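PDB 4UMJ: farnesyl pyrophosphate synthase from Pseudomonas aeruginosa, which catalyses the condensation of geranyl diphosphate with isopentenyl diphosphate to farnesyl diphosphate, and probably also the preceding condensation starting from dimethylallyl diphosphate. Local coordinates for residues A70-L75 against E123-T128; D84-M89 against T100-F105; Q158-G163 against E175-H180; A184-S189 against R210-I215. All blocks are in the same frame, centred on the assembly; numbering follows the deposited sequence. Where two conformers were deposited one is given.

Contact 1. Residues A70-L75 against E123-T128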
loop_
_atom_site.group_PDB
_atom_site.type_symbol
_atom_site.label_atom_id
_atom_site.label_comp_id
_atom_site.label_asym_id
_atom_site.label_seq_id
_atom_site.Cartn_x
_atom_site.Cartn_y
_atom_site.Cartn_z
ATOM N N ALA B 70 -1.572 15.375 -3.708
ATOM C CA ALA B 70 -0.237 15.809 -3.365
ATOM C C ALA B 70 0.315 15.036 -2.157
ATOM O O ALA B 70 1.465 14.564 -2.158
ATOM C CB ALA B 70 -0.220 17.294 -3.102
ATOM N N CYS B 71 -0.500 14.909 -1.118
ATOM C CA CYS B 71 -0.100 14.094 0.030
ATOM C C CYS B 71 0.197 12.631 -0.387
ATOM O O CYS B 71 1.167 12.070 -0.007
ATOM C CB CYS B 71 -1.201 14.102 1.060
ATOM S SG CYS B 71 -1.386 15.634 1.960
ATOM N N ALA B 72 -0.677 12.029 -1.160
ATOM C CA ALA B 72 -0.559 10.625 -1.493
ATOM C C ALA B 72 0.729 10.325 -2.277
ATOM O O ALA B 72 1.442 9.330 -1.947
ATOM C CB ALA B 72 -1.776 10.156 -2.290
ATOM N N VAL B 73 1.043 11.180 -3.253
ATOM C CA VAL B 73 2.280 10.978 -4.032
ATOM C C VAL B 73 3.516 11.151 -3.195
ATOM O O VAL B 73 4.503 10.403 -3.355
ATOM C CB VAL B 73 2.352 11.742 -5.376
ATOM C CG1 VAL B 73 1.230 11.249 -6.296
ATOM C CG2 VAL B 73 2.277 13.230 -5.200
ATOM N N GLU B 74 3.471 12.103 -2.299
ATOM C CA GLU B 74 4.615 12.320 -1.446
ATOM C C GLU B 74 4.744 11.206 -0.431
ATOM O O GLU B 74 5.852 10.818 -0.123
ATOM C CB GLU B 74 4.564 13.665 -0.767
ATOM C CG GLU B 74 5.850 14.016 -0.065
ATOM C CD GLU B 74 7.000 14.285 -1.027
ATOM O OE1 GLU B 74 6.786 14.402 -2.248
ATOM O OE2 GLU B 74 8.148 14.352 -0.542
ATOM N N LEU B 75 3.627 10.671 0.059
ATOM C CA LEU B 75 3.670 9.516 0.977
ATOM C C LEU B 75 4.258 8.258 0.293
ATOM O O LEU B 75 5.114 7.566 0.870
ATOM C CB LEU B 75 2.263 9.217 1.573
ATOM C CG LEU B 75 1.785 10.284 2.555
ATOM C CD1 LEU B 75 0.258 10.190 2.662
ATOM C CD2 LEU B 75 2.489 10.084 3.880
ATOM N N GLU B 123 -5.242 5.431 1.999
ATOM C CA GLU B 123 -6.200 5.961 2.919
ATOM C C GLU B 123 -6.624 7.384 2.553
ATOM O O GLU B 123 -7.825 7.706 2.509
ATOM C CB GLU B 123 -5.662 5.924 4.350
ATOM C CG GLU B 123 -6.712 6.363 5.368
ATOM C CD GLU B 123 -6.211 6.331 6.776
ATOM O OE1 GLU B 123 -5.296 5.504 7.100
ATOM O OE2 GLU B 123 -6.705 7.182 7.556
ATOM N N VAL B 124 -5.659 8.260 2.289
ATOM C CA VAL B 124 -6.012 9.686 2.037
ATOM C C VAL B 124 -6.787 9.904 0.782
ATOM O O VAL B 124 -7.578 10.810 0.723
ATOM C CB VAL B 124 -4.854 10.692 2.131
ATOM C CG1 VAL B 124 -4.244 10.657 3.500
ATOM C CG2 VAL B 124 -3.809 10.482 1.103
ATOM N N LEU B 125 -6.477 9.133 -0.248
ATOM C CA LEU B 125 -7.204 9.197 -1.490
ATOM C C LEU B 125 -8.632 8.594 -1.432
ATOM O O LEU B 125 -9.556 9.100 -2.085
ATOM C CB LEU B 125 -6.443 8.492 -2.590
ATOM C CG LEU B 125 -5.221 9.129 -3.160
ATOM C CD1 LEU B 125 -4.757 8.340 -4.348
ATOM C CD2 LEU B 125 -5.497 10.573 -3.592
ATOM N N ALA B 126 -8.800 7.573 -0.623
ATOM C CA ALA B 126 -10.105 6.920 -0.486
ATOM C C ALA B 126 -11.032 7.734 0.408
ATOM O O ALA B 126 -12.242 7.493 0.401
ATOM C CB ALA B 126 -9.919 5.522 0.061
ATOM N N ASP B 127 -10.464 8.650 1.190
ATOM C CA ASP B 127 -11.166 9.411 2.257
ATOM C C ASP B 127 -11.835 10.583 1.586
ATOM O O ASP B 127 -11.176 11.480 1.100
ATOM C CB ASP B 127 -10.160 9.921 3.292
ATOM C CG ASP B 127 -10.798 10.704 4.458
ATOM O OD1 ASP B 127 -11.758 11.408 4.252
ATOM O OD2 ASP B 127 -10.260 10.654 5.584
ATOM N N THR B 128 -13.153 10.576 1.563
ATOM C CA THR B 128 -13.900 11.539 0.759
ATOM C C THR B 128 -14.016 12.896 1.421
ATOM O O THR B 128 -14.497 13.823 0.806
ATOM C CB THR B 128 -15.307 11.006 0.380
ATOM O OG1 THR B 128 -16.019 10.597 1.563
ATOM C CG2 THR B 128 -15.189 9.865 -0.562
#

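Contact 2. Residues D84-M89 against T100-F105. With MG (magnesium ion), chain L; MG (magnesium ion), chain M; BFQ (ibandronate), chain N.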
loop_
_atom_site.group_PDB
_atom_site.type_symbol
_atom_site.label_atom_id
_atom_site.label_comp_id
_atom_site.label_asym_id
_atom_site.label_seq_id
_atom_site.Cartn_x
_atom_site.Cartn_y
_atom_site.Cartn_z
ATOM N N ASP B 84 14.387 1.844 0.076
ATOM C CA ASP B 84 15.590 1.973 -0.743
ATOM C C ASP B 84 16.871 2.110 0.104
ATOM O O ASP B 84 17.891 1.617 -0.300
ATOM C CB ASP B 84 15.391 3.160 -1.679
ATOM C CG ASP B 84 16.542 3.362 -2.621
ATOM O OD1 ASP B 84 16.670 2.649 -3.627
ATOM O OD2 ASP B 84 17.273 4.318 -2.339
ATOM N N ASP B 85 16.801 2.795 1.258
ATOM C CA ASP B 85 17.977 3.054 2.112
ATOM C C ASP B 85 18.397 1.859 2.935
ATOM O O ASP B 85 19.550 1.818 3.449
ATOM C CB ASP B 85 17.726 4.229 3.045
ATOM C CG ASP B 85 17.781 5.572 2.349
ATOM O OD1 ASP B 85 18.491 5.690 1.311
ATOM O OD2 ASP B 85 17.077 6.493 2.831
ATOM N N LEU B 86 17.506 0.851 3.057
ATOM C CA LEU B 86 17.748 -0.296 3.941
ATOM C C LEU B 86 19.008 -1.096 3.594
ATOM O O LEU B 86 19.414 -1.109 2.441
ATOM C CB LEU B 86 16.570 -1.257 3.923
ATOM C CG LEU B 86 15.222 -0.793 4.415
ATOM C CD1 LEU B 86 14.124 -1.764 4.024
ATOM C CD2 LEU B 86 15.231 -0.550 5.912
ATOM N N PRO B 87 19.606 -1.784 4.592
ATOM C CA PRO B 87 20.821 -2.599 4.370
ATOM C C PRO B 87 20.701 -3.583 3.231
ATOM O O PRO B 87 21.623 -3.669 2.423
ATOM C CB PRO B 87 21.074 -3.229 5.745
ATOM C CG PRO B 87 20.622 -2.167 6.682
ATOM C CD PRO B 87 19.401 -1.545 6.020
ATOM N N ALA B 88 19.508 -4.158 3.015
ATOM C CA ALA B 88 19.316 -5.080 1.924
ATOM C C ALA B 88 19.322 -4.423 0.579
ATOM O O ALA B 88 19.401 -5.123 -0.434
ATOM C CB ALA B 88 18.021 -5.834 2.082
ATOM N N MET B 89 19.202 -3.097 0.531
ATOM C CA MET B 89 19.149 -2.402 -0.758
ATOM C C MET B 89 20.325 -1.477 -0.851
ATOM O O MET B 89 21.415 -1.980 -0.931
ATOM C CB MET B 89 17.800 -1.712 -0.986
ATOM C CG MET B 89 16.851 -2.765 -1.556
ATOM S SD MET B 89 15.206 -2.356 -2.048
ATOM C CE MET B 89 14.299 -2.627 -0.538
ATOM N N THR B 100 19.396 8.211 8.034
ATOM C CA THR B 100 18.265 7.529 7.381
ATOM C C THR B 100 17.325 6.951 8.459
ATOM O O THR B 100 17.667 6.918 9.644
ATOM C CB THR B 100 18.740 6.432 6.468
ATOM O OG1 THR B 100 19.669 5.580 7.136
ATOM C CG2 THR B 100 19.393 7.043 5.207
ATOM N N THR B 101 16.109 6.548 8.081
ATOM C CA THR B 101 15.140 6.157 9.135
ATOM C C THR B 101 15.632 4.925 9.900
ATOM O O THR B 101 15.447 4.827 11.116
ATOM C CB THR B 101 13.727 5.960 8.561
ATOM O OG1 THR B 101 13.318 7.168 7.905
ATOM C CG2 THR B 101 12.706 5.619 9.686
ATOM N N HIS B 102 16.198 3.962 9.204
ATOM C CA HIS B 102 16.653 2.738 9.874
ATOM C C HIS B 102 17.851 3.009 10.790
ATOM O O HIS B 102 18.035 2.303 11.770
ATOM C CB HIS B 102 16.953 1.603 8.930
ATOM C CG HIS B 102 18.171 1.796 8.072
ATOM N ND1 HIS B 102 18.137 2.455 6.857
ATOM C CD2 HIS B 102 19.435 1.330 8.209
ATOM C CE1 HIS B 102 19.351 2.482 6.335
ATOM N NE2 HIS B 102 20.164 1.818 7.142
ATOM N N ARG B 103 18.601 4.081 10.496
ATOM C CA ARG B 103 19.744 4.513 11.303
ATOM C C ARG B 103 19.294 5.276 12.537
ATOM O O ARG B 103 19.883 5.117 13.582
ATOM C CB ARG B 103 20.675 5.425 10.510
ATOM C CG ARG B 103 21.364 4.709 9.427
ATOM C CD ARG B 103 22.315 3.687 10.008
ATOM N NE ARG B 103 23.298 4.283 10.930
ATOM C CZ ARG B 103 23.861 3.639 11.949
ATOM N NH1 ARG B 103 23.504 2.380 12.270
ATOM N NH2 ARG B 103 24.725 4.294 12.699
ATOM N N ALA B 104 18.312 6.162 12.381
ATOM C CA ALA B 104 17.777 6.961 13.450
ATOM C C ALA B 104 17.011 6.099 14.481
ATOM O O ALA B 104 17.031 6.367 15.674
ATOM C CB ALA B 104 16.827 8.010 12.858
ATOM N N PHE B 105 16.266 5.136 13.980
ATOM C CA PHE B 105 15.415 4.291 14.769
ATOM C C PHE B 105 15.955 2.892 14.829
ATOM O O PHE B 105 16.854 2.621 15.593
ATOM C CB PHE B 105 13.964 4.367 14.267
ATOM C CG PHE B 105 13.381 5.712 14.412
ATOM C CD1 PHE B 105 13.522 6.677 13.425
ATOM C CD2 PHE B 105 12.713 6.041 15.566
ATOM C CE1 PHE B 105 13.021 7.987 13.637
ATOM C CE2 PHE B 105 12.208 7.290 15.784
ATOM C CZ PHE B 105 12.355 8.282 14.805
HETATM MG MG MG L . 18.437 2.780 -4.854
HETATM MG MG MG M . 19.212 4.978 -2.970
HETATM P P1 BFQ N . 18.054 5.745 -6.059
HETATM O O2 BFQ N . 19.347 6.150 -6.712
HETATM O O3 BFQ N . 17.290 5.020 -7.084
HETATM O O5 BFQ N . 18.528 4.709 -5.078
HETATM C C7 BFQ N . 17.080 7.140 -5.346
HETATM P P8 BFQ N . 18.231 7.908 -4.185
HETATM O O9 BFQ N . 18.737 6.837 -3.243
HETATM O O10 BFQ N . 17.530 8.978 -3.495
HETATM O O12 BFQ N . 19.377 8.539 -4.896
HETATM O O14 BFQ N . 16.689 8.181 -6.226
HETATM C C16 BFQ N . 15.834 6.784 -4.495
HETATM C C19 BFQ N . 14.985 5.672 -5.066
HETATM N N22 BFQ N . 13.718 5.993 -5.755
HETATM C C23 BFQ N . 13.515 5.040 -6.851
HETATM C C26 BFQ N . 12.459 3.984 -6.517
HETATM C C29 BFQ N . 12.427 3.692 -5.045
HETATM C C32 BFQ N . 11.498 2.495 -4.825
HETATM C C35 BFQ N . 11.878 1.781 -3.505
HETATM C C39 BFQ N . 13.468 7.362 -6.196
HETATM O O HOH W 1 15.405 6.451 5.191
HETATM O O HOH W 2 19.905 5.015 -1.072
HETATM O O HOH W 3 18.303 0.905 -4.785
HETATM O O HOH W 4 20.107 2.421 -6.266
HETATM O O HOH W 5 17.063 2.590 -6.375
HETATM O O HOH W 6 21.132 5.386 -3.772
#

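Contact 3. Residues Q158-G163 against E175-H180. With BFQ (ibandronate), chain N.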
loop_
_atom_site.group_PDB
_atom_site.type_symbol
_atom_site.label_atom_id
_atom_site.label_comp_id
_atom_site.label_asym_id
_atom_site.label_seq_id
_atom_site.Cartn_x
_atom_site.Cartn_y
_atom_site.Cartn_z
ATOM N N GLN B 158 12.601 -0.614 -9.146
ATOM C CA GLN B 158 13.573 -1.027 -8.109
ATOM C C GLN B 158 14.141 -2.430 -8.341
ATOM O O GLN B 158 15.353 -2.644 -8.246
ATOM C CB GLN B 158 12.856 -1.105 -6.788
ATOM C CG GLN B 158 13.150 -0.144 -5.670
ATOM C CD GLN B 158 14.519 0.463 -5.559
ATOM O OE1 GLN B 158 14.839 1.245 -6.425
ATOM N NE2 GLN B 158 15.211 0.308 -4.450
ATOM N N ALA B 159 13.257 -3.353 -8.712
ATOM C CA ALA B 159 13.633 -4.720 -9.119
ATOM C C ALA B 159 14.490 -4.742 -10.389
ATOM O O ALA B 159 15.426 -5.528 -10.484
ATOM C CB ALA B 159 12.401 -5.629 -9.269
ATOM N N ILE B 160 14.211 -3.873 -11.340
ATOM C CA ILE B 160 14.980 -3.829 -12.576
ATOM C C ILE B 160 16.345 -3.350 -12.215
ATOM O O ILE B 160 17.331 -3.926 -12.631
ATOM C CB ILE B 160 14.306 -2.952 -13.684
ATOM C CG1 ILE B 160 12.983 -3.582 -14.102
ATOM C CG2 ILE B 160 15.167 -2.873 -14.945
ATOM C CD1 ILE B 160 12.131 -2.743 -15.041
ATOM N N ASP B 161 16.414 -2.307 -11.417
ATOM C CA ASP B 161 17.681 -1.759 -10.923
ATOM C C ASP B 161 18.551 -2.836 -10.206
ATOM O O ASP B 161 19.655 -3.130 -10.627
ATOM C CB ASP B 161 17.389 -0.558 -10.031
ATOM C CG ASP B 161 18.609 -0.037 -9.252
ATOM O OD1 ASP B 161 19.094 -0.713 -8.321
ATOM O OD2 ASP B 161 18.995 1.102 -9.480
ATOM N N LEU B 162 18.000 -3.477 -9.209
ATOM C CA LEU B 162 18.685 -4.616 -8.565
ATOM C C LEU B 162 19.037 -5.773 -9.539
ATOM O O LEU B 162 20.056 -6.465 -9.410
ATOM C CB LEU B 162 17.846 -5.083 -7.370
ATOM C CG LEU B 162 18.395 -6.253 -6.526
ATOM C CD1 LEU B 162 18.172 -6.046 -5.043
ATOM C CD2 LEU B 162 17.798 -7.592 -6.945
ATOM N N GLY B 163 18.192 -6.003 -10.519
ATOM C CA GLY B 163 18.435 -7.066 -11.479
ATOM C C GLY B 163 19.445 -6.720 -12.578
ATOM O O GLY B 163 19.647 -7.527 -13.488
ATOM N N GLU B 175 16.584 3.461 -19.900
ATOM C CA GLU B 175 15.339 4.218 -19.976
ATOM C C GLU B 175 14.153 3.395 -19.493
ATOM O O GLU B 175 13.281 3.930 -18.790
ATOM C CB GLU B 175 15.131 4.807 -21.364
ATOM C CG GLU B 175 16.255 5.812 -21.625
ATOM C CD GLU B 175 16.028 6.750 -22.811
ATOM O OE1 GLU B 175 15.190 6.390 -23.684
ATOM O OE2 GLU B 175 16.650 7.822 -22.800
ATOM N N VAL B 176 14.164 2.099 -19.808
ATOM C CA VAL B 176 13.154 1.190 -19.243
ATOM C C VAL B 176 13.172 1.264 -17.704
ATOM O O VAL B 176 12.104 1.435 -17.069
ATOM C CB VAL B 176 13.287 -0.248 -19.710
ATOM C CG1 VAL B 176 12.349 -1.167 -18.909
ATOM C CG2 VAL B 176 12.940 -0.330 -21.183
ATOM N N MET B 177 14.371 1.246 -17.151
ATOM C CA MET B 177 14.540 1.241 -15.735
ATOM C C MET B 177 14.001 2.531 -15.146
ATOM O O MET B 177 13.161 2.516 -14.208
ATOM C CB MET B 177 16.005 1.028 -15.425
ATOM C CG MET B 177 16.326 0.774 -13.973
ATOM S SD MET B 177 16.153 2.228 -12.932
ATOM C CE MET B 177 17.370 3.292 -13.675
ATOM N N HIS B 178 14.479 3.637 -15.677
ATOM C CA HIS B 178 14.050 4.946 -15.231
ATOM C C HIS B 178 12.529 5.174 -15.323
ATOM O O HIS B 178 11.941 5.707 -14.406
ATOM C CB HIS B 178 14.778 6.004 -16.020
ATOM C CG HIS B 178 16.178 6.236 -15.558
ATOM N ND1 HIS B 178 16.542 6.186 -14.227
ATOM C CD2 HIS B 178 17.293 6.575 -16.239
ATOM C CE1 HIS B 178 17.817 6.495 -14.112
ATOM N NE2 HIS B 178 18.301 6.722 -15.320
ATOM N N ARG B 179 11.905 4.796 -16.434
ATOM C CA ARG B 179 10.501 4.999 -16.638
ATOM C C ARG B 179 9.670 4.291 -15.562
ATOM O O ARG B 179 8.590 4.784 -15.180
ATOM C CB ARG B 179 10.095 4.598 -18.059
ATOM C CG ARG B 179 10.452 5.730 -19.040
ATOM C CD ARG B 179 10.165 5.414 -20.482
ATOM N NE ARG B 179 8.765 5.123 -20.792
ATOM C CZ ARG B 179 7.659 5.753 -20.337
ATOM N NH1 ARG B 179 7.679 6.788 -19.476
ATOM N NH2 ARG B 179 6.472 5.321 -20.770
ATOM N N HIS B 180 10.173 3.150 -15.076
ATOM C CA HIS B 180 9.487 2.441 -13.996
ATOM C C HIS B 180 9.843 3.057 -12.663
ATOM O O HIS B 180 8.977 3.359 -11.843
ATOM C CB HIS B 180 9.861 0.948 -13.968
ATOM C CG HIS B 180 9.243 0.174 -15.070
ATOM N ND1 HIS B 180 9.700 0.239 -16.376
ATOM C CD2 HIS B 180 8.177 -0.647 -15.086
ATOM C CE1 HIS B 180 8.932 -0.515 -17.139
ATOM N NE2 HIS B 180 8.021 -1.086 -16.375
HETATM P P1 BFQ N . 18.054 5.745 -6.059
HETATM O O2 BFQ N . 19.347 6.150 -6.712
HETATM O O3 BFQ N . 17.290 5.020 -7.084
HETATM O O5 BFQ N . 18.528 4.709 -5.078
HETATM C C7 BFQ N . 17.080 7.140 -5.346
HETATM P P8 BFQ N . 18.231 7.908 -4.185
HETATM O O9 BFQ N . 18.737 6.837 -3.243
HETATM O O10 BFQ N . 17.530 8.978 -3.495
HETATM O O12 BFQ N . 19.377 8.539 -4.896
HETATM O O14 BFQ N . 16.689 8.181 -6.226
HETATM C C16 BFQ N . 15.834 6.784 -4.495
HETATM C C19 BFQ N . 14.985 5.672 -5.066
HETATM N N22 BFQ N . 13.718 5.993 -5.755
HETATM C C23 BFQ N . 13.515 5.040 -6.851
HETATM C C26 BFQ N . 12.459 3.984 -6.517
HETATM C C29 BFQ N . 12.427 3.692 -5.045
HETATM C C32 BFQ N . 11.498 2.495 -4.825
HETATM C C35 BFQ N . 11.878 1.781 -3.505
HETATM C C39 BFQ N . 13.468 7.362 -6.196
#

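Contact 4. Residues A184-S189 against R210-I215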
loop_
_atom_site.group_PDB
_atom_site.type_symbol
_atom_site.label_atom_id
_atom_site.label_comp_id
_atom_site.label_asym_id
_atom_site.label_seq_id
_atom_site.Cartn_x
_atom_site.Cartn_y
_atom_site.Cartn_z
ATOM N N ALA B 184 6.975 6.457 -13.485
ATOM C CA ALA B 184 5.601 6.025 -13.200
ATOM C C ALA B 184 4.991 6.942 -12.149
ATOM O O ALA B 184 3.830 7.405 -12.280
ATOM C CB ALA B 184 5.583 4.575 -12.733
ATOM N N LEU B 185 5.750 7.240 -11.119
ATOM C CA LEU B 185 5.213 8.052 -10.051
ATOM C C LEU B 185 5.074 9.546 -10.472
ATOM O O LEU B 185 4.161 10.262 -10.012
ATOM C CB LEU B 185 5.983 7.844 -8.762
ATOM C CG LEU B 185 5.483 8.518 -7.487
ATOM C CD1 LEU B 185 4.044 8.110 -7.151
ATOM C CD2 LEU B 185 6.374 8.232 -6.289
ATOM N N ILE B 186 6.011 10.025 -11.289
ATOM C CA ILE B 186 5.971 11.406 -11.772
ATOM C C ILE B 186 4.702 11.587 -12.636
ATOM O O ILE B 186 3.982 12.567 -12.485
ATOM C CB ILE B 186 7.271 11.741 -12.610
ATOM C CG1 ILE B 186 8.562 11.852 -11.814
ATOM C CG2 ILE B 186 7.052 12.985 -13.513
ATOM C CD1 ILE B 186 8.609 12.909 -10.763
ATOM N N GLU B 187 4.465 10.633 -13.545
ATOM C CA GLU B 187 3.257 10.562 -14.361
ATOM C C GLU B 187 1.991 10.469 -13.508
ATOM O O GLU B 187 1.043 11.165 -13.773
ATOM C CB GLU B 187 3.322 9.381 -15.317
ATOM C CG GLU B 187 4.330 9.645 -16.461
ATOM C CD GLU B 187 5.109 8.431 -16.951
ATOM O OE1 GLU B 187 4.495 7.402 -17.188
ATOM O OE2 GLU B 187 6.371 8.502 -17.112
ATOM N N ALA B 188 1.998 9.641 -12.469
ATOM C CA ALA B 188 0.851 9.584 -11.577
ATOM C C ALA B 188 0.577 10.922 -10.853
ATOM O O ALA B 188 -0.572 11.243 -10.524
ATOM C CB ALA B 188 1.035 8.468 -10.564
ATOM N N SER B 189 1.642 11.624 -10.495
ATOM C CA SER B 189 1.505 12.894 -9.801
ATOM C C SER B 189 0.761 13.893 -10.696
ATOM O O SER B 189 -0.136 14.524 -10.227
ATOM C CB SER B 189 2.869 13.480 -9.421
ATOM O OG SER B 189 3.559 12.592 -8.559
ATOM N N ARG B 210 2.243 13.050 -21.855
ATOM C CA ARG B 210 3.450 13.298 -22.656
ATOM C C ARG B 210 4.414 14.277 -22.009
ATOM O O ARG B 210 5.598 14.029 -21.962
ATOM C CB ARG B 210 3.103 13.788 -24.066
ATOM C CG ARG B 210 2.319 12.753 -24.866
ATOM C CD ARG B 210 2.189 13.212 -26.317
ATOM N NE ARG B 210 1.174 14.247 -26.535
ATOM C CZ ARG B 210 -0.143 13.991 -26.689
ATOM N NH1 ARG B 210 -0.613 12.746 -26.585
ATOM N NH2 ARG B 210 -0.999 14.975 -26.928
ATOM N N TYR B 211 3.900 15.341 -21.442
ATOM C CA TYR B 211 4.654 16.238 -20.607
ATOM C C TYR B 211 5.428 15.497 -19.512
ATOM O O TYR B 211 6.677 15.684 -19.368
ATOM C CB TYR B 211 3.731 17.302 -19.998
ATOM C CG TYR B 211 4.422 18.175 -18.997
ATOM C CD1 TYR B 211 5.086 19.357 -19.384
ATOM C CD2 TYR B 211 4.409 17.853 -17.656
ATOM C CE1 TYR B 211 5.754 20.144 -18.474
ATOM C CE2 TYR B 211 5.078 18.641 -16.737
ATOM C CZ TYR B 211 5.748 19.768 -17.127
ATOM O OH TYR B 211 6.406 20.478 -16.177
ATOM N N ALA B 212 4.687 14.691 -18.728
ATOM C CA ALA B 212 5.261 13.966 -17.590
ATOM C C ALA B 212 6.340 12.998 -18.017
ATOM O O ALA B 212 7.388 12.880 -17.357
ATOM C CB ALA B 212 4.164 13.220 -16.807
ATOM N N GLU B 213 6.115 12.319 -19.125
ATOM C CA GLU B 213 7.139 11.375 -19.622
ATOM C C GLU B 213 8.430 12.127 -19.918
ATOM O O GLU B 213 9.529 11.681 -19.561
ATOM C CB GLU B 213 6.659 10.639 -20.874
ATOM C CG GLU B 213 5.563 9.602 -20.629
ATOM C CD GLU B 213 4.811 9.141 -21.872
ATOM O OE1 GLU B 213 4.858 9.787 -22.949
ATOM O OE2 GLU B 213 4.098 8.144 -21.758
ATOM N N ALA B 214 8.322 13.252 -20.614
ATOM C CA ALA B 214 9.510 14.053 -20.987
ATOM C C ALA B 214 10.223 14.642 -19.768
ATOM O O ALA B 214 11.451 14.489 -19.624
ATOM C CB ALA B 214 9.101 15.149 -21.967
ATOM N N ILE B 215 9.487 15.259 -18.844
ATOM C CA ILE B 215 10.162 15.828 -17.718
ATOM C C ILE B 215 10.756 14.802 -16.783
ATOM O O ILE B 215 11.797 15.051 -16.163
ATOM C CB ILE B 215 9.332 16.822 -16.902
ATOM C CG1 ILE B 215 8.122 16.192 -16.342
ATOM C CG2 ILE B 215 9.045 18.090 -17.684
ATOM C CD1 ILE B 215 7.846 16.782 -15.004
HETATM O O HOH W 7 8.164 10.301 -16.488
HETATM O O HOH W 8 4.700 6.444 -19.503
#

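Contact 1. Residues A70-L75 against E123-T128
Val124 and Ala72 bury the most surface where helix 67-85 passes helix 107-126, a contact within the all-helical isoprenoid synthase fold. It illustrates how a small residue lets two helices pack through aliphatic carbon alone. The backbones come nearest at this same pair, with Ala72 CA 6.6 Å from Val124 CA.

One branch of Val124 does the touching. CG1 stands anti to the carbonyl carbon (chi1 -60°), which leaves CG2 in the crowded position between backbone N and carbonyl carbon, aimed at the facing helix. There CG2 meets Ala72 CB at 4.0 Å. The same methyl approaches Leu75 CD1, one turn on, at 4.4 Å and, more loosely, Cys71 CB. Val124 thus faces three residues of 70-75 through one methyl.

Around these side chains, Leu18 of helix 2-19 lies against both Cys71 and Leu75, while Leu145 of helix 135-149 covers Ala72 and Leu125. Beyond the contact, Ala126 packs on Thr143 of the second subunit, so the end of helix 107-126 also reaches the dimer interface.

Leu125 meets the Ala72 methyl beside Val124. Its CB does not aim at the partner, but the branch swings across, and the Ala72 methyl sits against the fork: Ala72 CB is 3.7 Å from Leu125 CG, 4.0 Å from CD2 and 4.1 Å from CD1.

Contact 2. Residues D84-M89 against T100-F105
His102 receives Pro87 and Leu86 over one ring face, and these CH-pi contacts form the apolar half of the interface. Pro87 CD stands 3.8 Å from the ring centroid, 20° off the normal, and Leu86 CA farther, at 4.3 Å. Arg103 CG covers the opposite face. With its CG between the backbone N and carbonyl carbon (chi1 70°), the imidazole meets the turn following helix 67-85, CE1 also 3.0 Å from Asp85 O.

The Thr100 methyl CG2 packs 3.4 Å from Asp85 OD2; the Thr100 hydroxyl bonds instead to Asp92 O.

The polar links run through water and metal. Asp85 OD2, salt-bridged to Arg95, accepts a hydrogen bond (2.9 Å) from a water that accepts the Thr101 N-H. Asp85 OD1 accepts one from a water on a magnesium ion, placing Asp85 in that ion's second shell. Asp84 bridges both ions through its two oxygens, and Asp90 joins OD2 at one of them. Both ions also bind ibandronate, as expected of the first aspartate-rich motif of trans-prenyltransferases.

Contact 3. Residues Q158-G163 against E175-H180
Ile160 meets Met177, Val176 and His180 where two antiparallel helices of the isoprenoid synthase fold, 154-162 and 171-196, pass at 146° with their local axes 8.9 Å apart. The first helix carries the family's GQxxD motif, and its successive residues show how one helix can serve both a ligand and a partner helix.

Gln158 comes first, its CB turned away from 175-180. Its chain, bent at chi2, lies along the pentyl tail of ibandronate, and its NE2 probably hydrogen-bonds to Asp84 OD1. Ile160 faces the partner helix. CG2 slides past Met177 CG (in one of its two conformers) at 3.9 Å, while CG1, anti to the carbonyl carbon (chi1 -65°), sends CD1 over the His180 ring, 4.2 Å from its centroid. CD1 also reaches Val176 CG1 at 4.2 Å. Leu29 of the second subunit also packs on Ile160. Asp161 follows, its backbone N beside Met177 and its carboxylate salt-bridged to Lys181, which also holds ibandronate.

The ring's rotation is fixed by its own helix: His180 ND1 gives a nearly straight bond (167°) to Val176 O at 2.8 Å, in the ring plane, and His180 N reaches that oxygen from the opposite face of its carbonyl plane.

Contact 4. Residues A184-S189 against R210-I215
Glu187 lies across Ala212 where helices 171-196 and 202-227 of the isoprenoid synthase bundle pack antiparallel, 144° apart and 8.7 Å between local axes. The small alanine allows close approach: Glu187 CA and Ala212 CA are only 5.1 Å apart. The pair exemplifies a charged side chain that uses its methylenes for packing and its tip for polar work.

From CB, which points along the interface, the chain turns toward the partner. CG lies on the Ala212 methyl, 3.6 Å from Ala212 CB. The bend at chi2 (145°) then carries CD beside Glu213, 3.9 Å from Glu213 CG. At the tip, OE2 packs near that same carbon and is salt-bridged to Arg179; a water also sits by OE2 and by Ala212 O. OE1 takes a second water, which also donates to Glu213 OE2 at 2.9 Å. The two carboxylates stand perpendicular, with Glu187 OE1 4.6 Å from Glu213 OE2, and the shared water and the nearby arginine probably ease their like charges.

Deeper in, toward Leu51 of helix 47-58, Ile186 makes the apolar part of the seam: its CG2 is 3.9 Å from Ala212 O and 4.2 Å from Ile215 CD1.

In the fold
The four contacts show how one helical bundle changes its chemistry with position. Contacts 1 and 4 are buried helix pairs, but contact 1 is wholly apolar, whereas contact 4 adds carboxylates and water along one border. They touch directly, Val73 against Ser189. Contacts 2 and 3 bear the ligand: contact 2, also buried, supplies magnesium-binding carboxylate, and contact 3, partly exposed, lines the inhibitor's tail; Asp84 and Gln158 join them. Helix 67-85 runs from contact 1 to contact 2, and helix 171-196 from contact 3 to contact 4, so each ties a site-bearing contact to a packing one. Contacts 1, 2 and 3 also reach the second subunit.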